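Local coordinates for protein alpha-Amylase (Thermotoga maritima, PDB 2B5D) that is an alpha-amylase of glycoside hydrolase family 57, with a largely parallel beta-sheet domain and a helical C-terminal region, at residues P443-Q451 against I500-Y508. Sequence-based numbering, arbitrary orientation.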
loop_
_atom_site.group_PDB
_atom_site.type_symbol
_atom_site.label_atom_id
_atom_site.label_comp_id
_atom_site.label_asym_id
_atom_site.label_seq_id
_atom_site.Cartn_x
_atom_site.Cartn_y
_atom_site.Cartn_z
ATOM N N PRO A 443 3.639 15.862 41.244
ATOM C CA PRO A 443 3.650 14.453 40.814
ATOM C C PRO A 443 2.958 14.214 39.469
ATOM O O PRO A 443 3.020 13.092 38.916
ATOM C CB PRO A 443 2.894 13.717 41.933
ATOM C CG PRO A 443 2.020 14.780 42.586
ATOM C CD PRO A 443 2.657 16.119 42.321
ATOM N N LEU A 444 2.292 15.250 38.964
ATOM C CA LEU A 444 1.637 15.184 37.661
ATOM C C LEU A 444 2.677 15.474 36.590
ATOM O O LEU A 444 2.776 14.727 35.637
ATOM C CB LEU A 444 0.497 16.190 37.544
ATOM C CG LEU A 444 -0.818 15.754 36.867
ATOM C CD1 LEU A 444 -1.430 16.933 36.085
ATOM C CD2 LEU A 444 -0.732 14.495 35.970
ATOM N N VAL A 445 3.437 16.556 36.765
ATOM C CA VAL A 445 4.548 16.911 35.879
ATOM C C VAL A 445 5.577 15.776 35.775
ATOM O O VAL A 445 6.160 15.545 34.712
ATOM C CB VAL A 445 5.240 18.185 36.370
ATOM C CG1 VAL A 445 6.614 18.325 35.781
ATOM C CG2 VAL A 445 4.406 19.408 36.007
ATOM N N GLU A 446 5.741 15.068 36.884
ATOM C CA GLU A 446 6.686 13.999 37.031
ATOM C C GLU A 446 6.218 12.775 36.259
ATOM O O GLU A 446 6.988 12.206 35.490
ATOM C CB GLU A 446 6.874 13.659 38.511
ATOM C CG GLU A 446 8.253 13.058 38.820
ATOM C CD GLU A 446 8.258 12.112 40.024
ATOM O OE1 GLU A 446 7.159 11.760 40.509
ATOM O OE2 GLU A 446 9.356 11.695 40.461
ATOM N N ARG A 447 4.969 12.369 36.486
ATOM C CA ARG A 447 4.304 11.367 35.653
ATOM C C ARG A 447 4.407 11.669 34.135
ATOM O O ARG A 447 4.658 10.764 33.318
ATOM C CB ARG A 447 2.876 11.196 36.101
ATOM C CG ARG A 447 2.756 10.356 37.359
ATOM C CD ARG A 447 1.293 10.341 37.874
ATOM N NE ARG A 447 0.380 9.734 36.904
ATOM C CZ ARG A 447 -0.886 10.096 36.707
ATOM N NH1 ARG A 447 -1.421 11.089 37.400
ATOM N NH2 ARG A 447 -1.617 9.465 35.793
ATOM N N VAL A 448 4.294 12.942 33.778
ATOM C CA VAL A 448 4.338 13.340 32.380
ATOM C C VAL A 448 5.748 13.190 31.819
ATOM O O VAL A 448 5.967 12.674 30.704
ATOM C CB VAL A 448 3.802 14.786 32.212
ATOM C CG1 VAL A 448 4.124 15.400 30.857
ATOM C CG2 VAL A 448 2.260 14.814 32.477
ATOM N N LEU A 449 6.713 13.657 32.596
ATOM C CA LEU A 449 8.091 13.607 32.198
ATOM C C LEU A 449 8.581 12.156 32.161
ATOM O O LEU A 449 9.296 11.761 31.243
ATOM C CB LEU A 449 8.915 14.504 33.119
ATOM C CG LEU A 449 8.802 15.990 32.754
ATOM C CD1 LEU A 449 9.520 16.876 33.786
ATOM C CD2 LEU A 449 9.299 16.328 31.343
ATOM N N ASN A 450 8.149 11.355 33.127
ATOM C CA ASN A 450 8.448 9.940 33.138
ATOM C C ASN A 450 7.912 9.171 31.906
ATOM O O ASN A 450 8.558 8.244 31.422
ATOM C CB ASN A 450 7.875 9.297 34.396
ATOM C CG ASN A 450 8.695 9.569 35.647
ATOM O OD1 ASN A 450 8.319 9.116 36.733
ATOM N ND2 ASN A 450 9.799 10.290 35.515
ATOM N N GLN A 451 6.723 9.525 31.431
ATOM C CA GLN A 451 6.144 8.884 30.243
ATOM C C GLN A 451 6.793 9.438 28.986
ATOM O O GLN A 451 7.045 8.699 28.034
ATOM C CB GLN A 451 4.600 9.022 30.203
ATOM C CG GLN A 451 3.901 8.051 29.237
ATOM C CD GLN A 451 4.025 6.621 29.683
ATOM O OE1 GLN A 451 3.976 6.336 30.887
ATOM N NE2 GLN A 451 4.182 5.698 28.724
ATOM N N ILE A 500 -2.078 19.794 30.714
ATOM C CA ILE A 500 -1.897 18.352 30.891
ATOM C C ILE A 500 -3.256 17.680 30.884
ATOM O O ILE A 500 -4.157 18.081 31.621
ATOM C CB ILE A 500 -1.111 17.980 32.175
ATOM C CG1 ILE A 500 0.332 18.459 32.068
ATOM C CG2 ILE A 500 -1.136 16.459 32.421
ATOM C CD1 ILE A 500 1.078 18.337 33.386
ATOM N N ASP A 501 -3.366 16.635 30.069
ATOM C CA ASP A 501 -4.600 15.922 29.819
ATOM C C ASP A 501 -4.480 14.589 30.511
ATOM O O ASP A 501 -3.856 13.661 30.020
ATOM C CB ASP A 501 -4.732 15.782 28.305
ATOM C CG ASP A 501 -5.976 15.042 27.865
ATOM O OD1 ASP A 501 -6.348 15.275 26.678
ATOM O OD2 ASP A 501 -6.542 14.237 28.659
ATOM N N GLU A 502 -5.098 14.483 31.666
ATOM C CA GLU A 502 -4.816 13.378 32.539
ATOM C C GLU A 502 -5.282 12.034 32.076
ATOM O O GLU A 502 -4.706 11.017 32.467
ATOM C CB GLU A 502 -5.354 13.641 33.928
ATOM C CG GLU A 502 -4.553 14.681 34.678
ATOM C CD GLU A 502 -4.914 14.668 36.146
ATOM O OE1 GLU A 502 -4.882 13.549 36.740
ATOM O OE2 GLU A 502 -5.241 15.764 36.685
ATOM N N GLU A 503 -6.339 12.030 31.270
ATOM C CA GLU A 503 -6.931 10.791 30.775
ATOM C C GLU A 503 -6.085 10.175 29.660
ATOM O O GLU A 503 -5.927 8.951 29.600
ATOM C CB GLU A 503 -8.364 11.044 30.286
ATOM C CG GLU A 503 -9.359 11.308 31.410
ATOM C CD GLU A 503 -10.783 10.938 31.004
ATOM O OE1 GLU A 503 -11.203 9.786 31.319
ATOM O OE2 GLU A 503 -11.458 11.789 30.351
ATOM N N MET A 504 -5.593 11.037 28.767
ATOM C CA MET A 504 -4.638 10.654 27.753
ATOM C C MET A 504 -3.344 10.131 28.413
ATOM O O MET A 504 -2.867 9.068 28.060
ATOM C CB MET A 504 -4.304 11.837 26.833
ATOM C CG MET A 504 -3.477 11.406 25.618
ATOM S SD MET A 504 -2.638 12.780 24.778
ATOM C CE MET A 504 -4.029 13.546 23.937
ATOM N N LEU A 505 -2.802 10.872 29.378
ATOM C CA LEU A 505 -1.611 10.443 30.122
ATOM C C LEU A 505 -1.789 9.069 30.745
ATOM O O LEU A 505 -0.901 8.231 30.664
ATOM C CB LEU A 505 -1.204 11.460 31.196
ATOM C CG LEU A 505 -0.069 11.028 32.162
ATOM C CD1 LEU A 505 1.290 10.853 31.454
ATOM C CD2 LEU A 505 0.033 12.032 33.294
ATOM N N ARG A 506 -2.943 8.817 31.336
ATOM C CA ARG A 506 -3.204 7.506 31.915
ATOM C C ARG A 506 -3.321 6.448 30.829
ATOM O O ARG A 506 -3.122 5.254 31.077
ATOM C CB ARG A 506 -4.519 7.521 32.683
ATOM C CG ARG A 506 -4.498 8.257 33.979
ATOM C CD ARG A 506 -5.549 7.631 34.912
ATOM N NE ARG A 506 -6.893 7.762 34.359
ATOM C CZ ARG A 506 -7.628 8.875 34.402
ATOM N NH1 ARG A 506 -8.845 8.875 33.847
ATOM N NH2 ARG A 506 -7.158 9.987 34.988
ATOM N N TYR A 507 -3.711 6.878 29.634
ATOM C CA TYR A 507 -3.881 5.917 28.557
ATOM C C TYR A 507 -2.456 5.455 28.213
ATOM O O TYR A 507 -2.140 4.276 28.338
ATOM C CB TYR A 507 -4.657 6.497 27.356
ATOM C CG TYR A 507 -4.458 5.651 26.128
ATOM C CD1 TYR A 507 -4.798 4.303 26.150
ATOM C CD2 TYR A 507 -3.886 6.178 24.964
ATOM C CE1 TYR A 507 -4.558 3.471 25.061
ATOM C CE2 TYR A 507 -3.646 5.355 23.862
ATOM C CZ TYR A 507 -3.983 4.006 23.921
ATOM O OH TYR A 507 -3.786 3.171 22.851
ATOM N N TYR A 508 -1.602 6.407 27.848
ATOM C CA TYR A 508 -0.163 6.191 27.666
ATOM C C TYR A 508 0.553 5.403 28.780
ATOM O O TYR A 508 1.326 4.474 28.493
ATOM C CB TYR A 508 0.528 7.541 27.502
ATOM C CG TYR A 508 0.153 8.288 26.248
ATOM C CD1 TYR A 508 0.658 9.546 26.028
ATOM C CD2 TYR A 508 -0.717 7.745 25.291
ATOM C CE1 TYR A 508 0.371 10.261 24.895
ATOM C CE2 TYR A 508 -1.048 8.468 24.113
ATOM C CZ TYR A 508 -0.498 9.744 23.939
ATOM O OH TYR A 508 -0.752 10.531 22.818
#
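Leu444 meets Ile500 tip to tip, its CD1 lying 3.7 Å from Ile500 CG2, while its other branch, CD2, slides past Leu505 CD2 in the opposite direction. The aliphatic part of Glu502 crosses this leucine at about a right angle. One turn on, the guanidinium of Arg447 has Leu505 CD2 over one face, 3.9 Å above the plane and offset toward the rim, and Arg506 CG at its edge, 3.6 Å from NH2. NH1 stays 4.3 Å from Glu502 OE1, too far for a salt bridge, whereas NH2 of the same arginine forms one with Glu509. Val448 turns CG2 anti to its carbonyl carbon, which brings that methyl against both Leu505 CD2 (3.7 Å) and Ile500 CG2 (3.8 Å). Leu505, whose CD1 also faces Gln451 CB, is a knob in the hole formed by Leu444, Arg447, Val448 and Gln451. Gln451, with CG anti to the backbone N (chi1 -163°), lays CG against Tyr508 CB at 3.8 Å; the bend at chi2 then carries NE2 close to Tyr508 O, at a poor angle, while NE2 is hydrogen-bonded to Asp512 O. The axes of the segments 443-451 and 502-508 come within 10.5 Å, their N-to-C directions 43° apart. This pairing joins helix 443-458 to helix 502-511 in the helical C-terminal region, with helix 473-496 touching both through Leu449 and Met504, and a second subunit packing on Met504 and Tyr507.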